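Local coordinates for odorant Binding Protein from Varroa destructor, form P2<1> (PDB 7NZA) that probably binds and carries small odorant-like molecules in a wide open internal cavity, as a non-classical odorant-binding protein of the honeybee mite Varroa destructor, at residues A[132-135]-A[136-140]; A[25-28]-A[29-32]. All coordinates share one frame; numbering follows the deposited sequence. Where two conformers were deposited one is given.

Contact 1: residues A[132-135]-A[136-140]; sequences CMDY and NISQI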
ATOM      1  N   CYS A 132      12.619   0.829  13.891  1.00 14.46           N
ATOM      2  CA  CYS A 132      13.565  -0.161  14.470  1.00 14.56           C
ATOM      3  C   CYS A 132      12.979  -1.574  14.402  1.00 14.37           C
ATOM      4  O   CYS A 132      13.664  -2.521  14.003  1.00 14.78           O
ATOM      5  CB  CYS A 132      13.932   0.217  15.895  1.00 15.57           C
ATOM      6  SG  CYS A 132      15.127  -0.807  16.772  1.00 16.68           S
ATOM      7  N   MET A 133      11.728  -1.691  14.752  1.00 14.14           N
ATOM      8  CA  MET A 133      11.085  -3.047  14.750  1.00 13.96           C
ATOM      9  C   MET A 133      10.823  -3.479  13.304  1.00 14.17           C
ATOM     10  O   MET A 133      10.960  -4.656  12.989  1.00 14.99           O
ATOM     11  CB  MET A 133       9.807  -3.032  15.561  1.00 13.18           C
ATOM     12  CG  MET A 133      10.136  -2.920  17.039  1.00 14.03           C
ATOM     13  SD  MET A 133      11.116  -4.298  17.694  1.00 14.68           S
ATOM     14  CE  MET A 133       9.863  -5.557  17.938  1.00 15.17           C
ATOM     15  N   ASP A 134      10.460  -2.566  12.417  1.00 15.10           N
ATOM     16  CA  ASP A 134      10.229  -2.956  10.985  1.00 15.42           C
ATOM     17  C   ASP A 134      11.497  -3.588  10.456  1.00 15.16           C
ATOM     18  O   ASP A 134      11.457  -4.684   9.867  1.00 17.34           O
ATOM     19  CB  ASP A 134       9.778  -1.755  10.195  1.00 17.11           C
ATOM     20  CG  ASP A 134       9.266  -2.057   8.810  1.00 19.83           C
ATOM     21  OD1 ASP A 134       8.075  -2.079   8.618  1.00 21.43           O
ATOM     22  OD2 ASP A 134      10.111  -2.388   8.007  1.00 22.76           O
ATOM     23  N   TYR A 135      12.624  -2.934  10.685  1.00 16.15           N
ATOM     24  CA  TYR A 135      13.916  -3.418  10.215  1.00 16.63           C
ATOM     25  C   TYR A 135      14.320  -4.713  10.877  1.00 15.82           C
ATOM     26  O   TYR A 135      14.625  -5.691  10.231  1.00 17.43           O
ATOM     27  CB  TYR A 135      14.971  -2.335  10.453  1.00 19.11           C
ATOM     28  CG  TYR A 135      16.321  -2.790  10.050  1.00 22.09           C
ATOM     29  CD1 TYR A 135      16.625  -3.103   8.738  1.00 25.07           C
ATOM     30  CD2 TYR A 135      17.265  -3.030  11.002  1.00 23.31           C
ATOM     31  CE1 TYR A 135      17.884  -3.590   8.381  1.00 26.27           C
ATOM     32  CE2 TYR A 135      18.569  -3.382  10.647  1.00 24.45           C
ATOM     33  CZ  TYR A 135      18.848  -3.705   9.345  1.00 26.57           C
ATOM     34  OH  TYR A 135      20.129  -4.121   9.022  1.00 32.07           O
ATOM     35  N   ASN A 136      14.271  -4.755  12.205  1.00 16.39           N
ATOM     36  CA  ASN A 136      14.731  -5.958  12.925  1.00 16.38           C
ATOM     37  C   ASN A 136      13.817  -7.148  12.748  1.00 16.17           C
ATOM     38  O   ASN A 136      14.335  -8.256  12.566  1.00 16.39           O
ATOM     39  CB  ASN A 136      14.926  -5.678  14.404  1.00 17.83           C
ATOM     40  CG  ASN A 136      16.216  -4.953  14.672  1.00 19.53           C
ATOM     41  OD1 ASN A 136      17.271  -5.591  14.585  1.00 21.31           O
ATOM     42  ND2 ASN A 136      16.168  -3.664  14.895  1.00 20.00           N
ATOM     43  N   ILE A 137      12.532  -6.987  12.748  1.00 15.72           N
ATOM     44  CA  ILE A 137      11.599  -8.099  12.476  1.00 15.70           C
ATOM     45  C   ILE A 137      11.880  -8.620  11.094  1.00 15.90           C
ATOM     46  O   ILE A 137      11.902  -9.821  10.820  1.00 16.94           O
ATOM     47  CB  ILE A 137      10.153  -7.722  12.697  1.00 15.47           C
ATOM     48  CG1 ILE A 137       9.850  -7.428  14.161  1.00 15.97           C
ATOM     49  CG2 ILE A 137       9.265  -8.862  12.181  1.00 15.74           C
ATOM     50  CD1 ILE A 137       8.474  -6.910  14.374  1.00 16.32           C
ATOM     51  N   SER A 138      12.069  -7.719  10.109  1.00 15.78           N
ATOM     52  CA  SER A 138      12.328  -8.129   8.704  1.00 16.82           C
ATOM     53  C   SER A 138      13.579  -8.994   8.631  1.00 17.77           C
ATOM     54  O   SER A 138      13.618 -10.021   7.902  1.00 17.53           O
ATOM     55  CB  SER A 138      12.415  -6.960   7.744  1.00 17.45           C
ATOM     56  OG  SER A 138      11.213  -6.283   7.672  1.00 17.83           O
ATOM     57  N   GLN A 139      14.619  -8.566   9.332  1.00 17.24           N
ATOM     58  CA  GLN A 139      15.880  -9.328   9.341  1.00 19.11           C
ATOM     59  C   GLN A 139      15.703 -10.693   9.984  1.00 18.43           C
ATOM     60  O   GLN A 139      16.154 -11.672   9.429  1.00 20.67           O
ATOM     61  CB  GLN A 139      16.989  -8.580  10.096  1.00 21.01           C
ATOM     62  CG  GLN A 139      17.422  -7.288   9.462  1.00 25.27           C
ATOM     63  CD  GLN A 139      18.207  -7.583   8.210  1.00 30.30           C
ATOM     64  OE1 GLN A 139      19.202  -8.303   8.238  1.00 38.22           O
ATOM     65  NE2 GLN A 139      17.784  -7.028   7.102  1.00 31.81           N
ATOM     66  N   ILE A 140      15.078 -10.771  11.137  1.00 17.80           N
ATOM     67  CA  ILE A 140      14.912 -12.039  11.875  1.00 17.28           C
ATOM     68  C   ILE A 140      14.081 -12.993  11.046  1.00 18.94           C
ATOM     69  O   ILE A 140      14.361 -14.200  10.946  1.00 20.00           O
ATOM     70  CB  ILE A 140      14.292 -11.773  13.232  1.00 18.23           C
ATOM     71  CG1 ILE A 140      15.271 -11.047  14.141  1.00 18.02           C
ATOM     72  CG2 ILE A 140      13.717 -13.071  13.824  1.00 18.50           C
ATOM     73  CD1 ILE A 140      14.644 -10.352  15.309  1.00 19.86           C
TER

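Contact 2: residues A[25-28]-A[29-32]; sequences KPSE and SERT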
ATOM      1  N   LYS A  25       1.326 -11.559   8.936  1.00 20.09           N
ATOM      2  CA  LYS A  25       0.518 -10.993   7.829  1.00 20.39           C
ATOM      3  C   LYS A  25      -0.796 -10.502   8.420  1.00 20.57           C
ATOM      4  O   LYS A  25      -1.478 -11.282   9.081  1.00 21.47           O
ATOM      5  CB  LYS A  25       0.327 -12.077   6.791  1.00 23.56           C
ATOM      6  CG  LYS A  25      -0.523 -11.671   5.586  1.00 25.07           C
ATOM      7  CD  LYS A  25      -0.770 -12.970   4.843  1.00 30.28           C
ATOM      8  CE  LYS A  25      -1.258 -12.896   3.433  1.00 30.48           C
ATOM      9  NZ  LYS A  25      -1.082 -14.233   2.773  1.00 30.91           N
ATOM     10  N   PRO A  26      -1.190  -9.248   8.144  1.00 20.90           N
ATOM     11  CA  PRO A  26      -2.482  -8.779   8.639  1.00 21.48           C
ATOM     12  C   PRO A  26      -3.641  -9.589   8.016  1.00 21.48           C
ATOM     13  O   PRO A  26      -3.613  -9.918   6.845  1.00 22.77           O
ATOM     14  CB  PRO A  26      -2.538  -7.305   8.211  1.00 20.53           C
ATOM     15  CG  PRO A  26      -1.097  -6.892   7.924  1.00 23.10           C
ATOM     16  CD  PRO A  26      -0.446  -8.180   7.460  1.00 21.28           C
ATOM     17  N   SER A  27      -4.607  -9.866   8.840  1.00 22.47           N
ATOM     18  CA  SER A  27      -5.849 -10.458   8.293  1.00 23.11           C
ATOM     19  C   SER A  27      -6.631  -9.415   7.469  1.00 21.88           C
ATOM     20  O   SER A  27      -6.459  -8.197   7.665  1.00 21.40           O
ATOM     21  CB  SER A  27      -6.701 -11.011   9.414  1.00 25.52           C
ATOM     22  OG  SER A  27      -7.172  -9.936  10.214  1.00 25.45           O
ATOM     23  N   GLU A  28      -7.532  -9.868   6.608  1.00 21.96           N
ATOM     24  CA  GLU A  28      -8.506  -8.981   5.901  1.00 22.44           C
ATOM     25  C   GLU A  28      -9.150  -8.077   6.941  1.00 21.46           C
ATOM     26  O   GLU A  28      -9.348  -6.880   6.724  1.00 20.61           O
ATOM     27  CB  GLU A  28      -9.569  -9.780   5.132  1.00 24.94           C
ATOM     28  CG  GLU A  28     -10.816  -9.006   4.657  1.00 26.82           C
ATOM     29  CD  GLU A  28     -11.950  -9.838   4.040  1.00 29.25           C
ATOM     30  OE1 GLU A  28     -12.570 -10.686   4.793  1.00 33.96           O
ATOM     31  OE2 GLU A  28     -12.281  -9.671   2.837  1.00 26.79           O
ATOM     32  N   SER A  29      -9.536  -8.656   8.072  1.00 20.20           N
ATOM     33  CA  SER A  29     -10.256  -7.910   9.112  1.00 22.29           C
ATOM     34  C   SER A  29      -9.387  -6.773   9.684  1.00 20.25           C
ATOM     35  O   SER A  29      -9.850  -5.629   9.852  1.00 21.75           O
ATOM     36  CB  SER A  29     -10.804  -8.882  10.106  1.00 24.30           C
ATOM     37  OG  SER A  29     -11.464  -8.177  11.147  1.00 29.28           O
ATOM     38  N   GLU A  30      -8.148  -7.065   9.949  1.00 20.38           N
ATOM     39  CA  GLU A  30      -7.178  -6.088  10.536  1.00 21.95           C
ATOM     40  C   GLU A  30      -6.954  -4.952   9.535  1.00 19.50           C
ATOM     41  O   GLU A  30      -6.844  -3.772   9.907  1.00 21.07           O
ATOM     42  CB  GLU A  30      -5.840  -6.784  10.844  1.00 23.67           C
ATOM     43  CG  GLU A  30      -5.964  -7.523  12.161  1.00 28.71           C
ATOM     44  CD  GLU A  30      -4.902  -8.561  12.508  1.00 34.19           C
ATOM     45  OE1 GLU A  30      -4.036  -8.833  11.653  1.00 34.24           O
ATOM     46  OE2 GLU A  30      -4.966  -9.089  13.660  1.00 37.38           O
ATOM     47  N   ARG A  31      -6.847  -5.329   8.284  1.00 19.88           N
ATOM     48  CA  ARG A  31      -6.681  -4.364   7.212  1.00 20.49           C
ATOM     49  C   ARG A  31      -7.889  -3.441   7.095  1.00 19.21           C
ATOM     50  O   ARG A  31      -7.720  -2.235   7.003  1.00 18.96           O
ATOM     51  CB  ARG A  31      -6.480  -5.076   5.899  1.00 24.44           C
ATOM     52  CG  ARG A  31      -6.148  -4.166   4.768  1.00 28.92           C
ATOM     53  CD  ARG A  31      -5.538  -5.003   3.674  1.00 31.62           C
ATOM     54  NE  ARG A  31      -4.308  -5.592   4.169  1.00 31.13           N
ATOM     55  CZ  ARG A  31      -3.149  -4.956   4.402  1.00 33.44           C
ATOM     56  NH1 ARG A  31      -2.943  -3.682   4.132  1.00 32.11           N
ATOM     57  NH2 ARG A  31      -2.176  -5.674   4.895  1.00 29.59           N
ATOM     58  N   THR A  32      -9.071  -4.001   7.099  0.50 17.90           N
ATOM     59  CA  THR A  32     -10.316  -3.211   6.988  0.50 17.00           C
ATOM     60  C   THR A  32     -10.413  -2.265   8.195  0.50 16.63           C
ATOM     61  O   THR A  32     -10.778  -1.082   8.036  0.50 16.08           O
ATOM     62  CB  THR A  32     -11.539  -4.141   6.863  0.50 17.10           C
ATOM     63  OG1 THR A  32     -11.370  -4.800   5.592  0.50 15.14           O
ATOM     64  CG2 THR A  32     -12.861  -3.392   6.987  0.50 17.20           C
TER

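Contact 1: residues A[132-135]-A[136-140]
The phenol ring of Tyr135 carries the side chain of Gln139 over one of its faces: Gln139 CG stands 4.0 Å from the ring centroid, a CH-pi contact over the face, shifted toward the rim. The amide of Gln139 passes beyond the ring's rim, its plane 26° from that of the phenol, with NE2 3.7 Å from Tyr135 CE1. The amide plane of Asn136, by contrast, is 70° from that of the ring, and the group turns back along the helix. With its CG beside the backbone N (chi1 -78°), Asn136 directs ND2 to Cys132 O at 2.9 Å, above the carbonyl plane, while Asn136 N reaches the same oxygen from the opposite face. Replacing Asn136 by alanine would probably leave Cys132 O with the backbone NH as its one donor from this residue and open a gap beside Cys132 SG, which ND2 approaches to 3.6 Å. Ser138 repeats this double grip two residues on: its OG donates to Asp134 O at 2.7 Å, opposite the backbone NH. On the buried side, Met133 CE meets Ile137 CD1 at 4.1 Å. The carboxylate of Asp134 turns outward to a salt bridge with Lys12 of the second subunit. These are i to i+4 contacts of an alpha-helix, here helix 122-141, which the Cys132-Cys111 disulfide ties to helix 98-118.

Contact 2: residues A[25-28]-A[29-32]
The extended backbone of Pro26 and Ser27 turns into helix 28-44, whose first turn closes through Arg31 N to Ser27 O and Thr32 N to Glu28 O. Ser27 and Glu30 form a capping box at this N-terminus. Ser27 is the N-cap: its OG, held between its own backbone N and carbonyl carbon (chi1 67°), accepts from Glu30 N at 3.0 Å. Glu30 answers in the reverse direction. Its chain, extended beyond CG, runs back past the serine hydroxyl, with CG 3.3 Å from Ser27 OG, so that OE1 accepts from Ser27 N at 3.1 Å, the nitrogen lying above the carboxylate plane. The two bonds satisfy NH groups at the helix start, and the negative charge of Glu30 probably suits the positive end of the helix dipole. Arg31, bent at chi3 (-63°), folds back toward the loop; outside the two segments, its guanidinium forms a salt bridge with the sulfonate of a bound 2-[N-cyclohexylamino]ethane sulfonic acid molecule. Glu28 and Thr32 each make a hydrogen bond to the other's counterpart in the second subunit. Across Pro26, the arginine chain lies obliquely, its NH2 3.4 Å from the proline CG.

In the fold
Contact 2 starts helix 28-44 early in the chain, and contact 1 lies near the C-terminal end of helix 122-141. Their centres are 20 Å apart and their nearest atoms about 9 Å apart, so the two do not touch. Both face the second subunit, and Lys12 of that subunit meets each: its NZ pairs with Asp134 and its backbone oxygen receives a weak hydrogen bond from Arg31. Bound 2-[N-cyclohexylamino]ethane sulfonic acid, probably from the crystallisation liquor, lies about 3 Å from the side chain of Ser138 in contact 1 and about 3 Å from that of Arg31 in contact 2, which may point to ligand-accessible surface at both places. The sodium ion lies about 8 Å from the side chain of Met133.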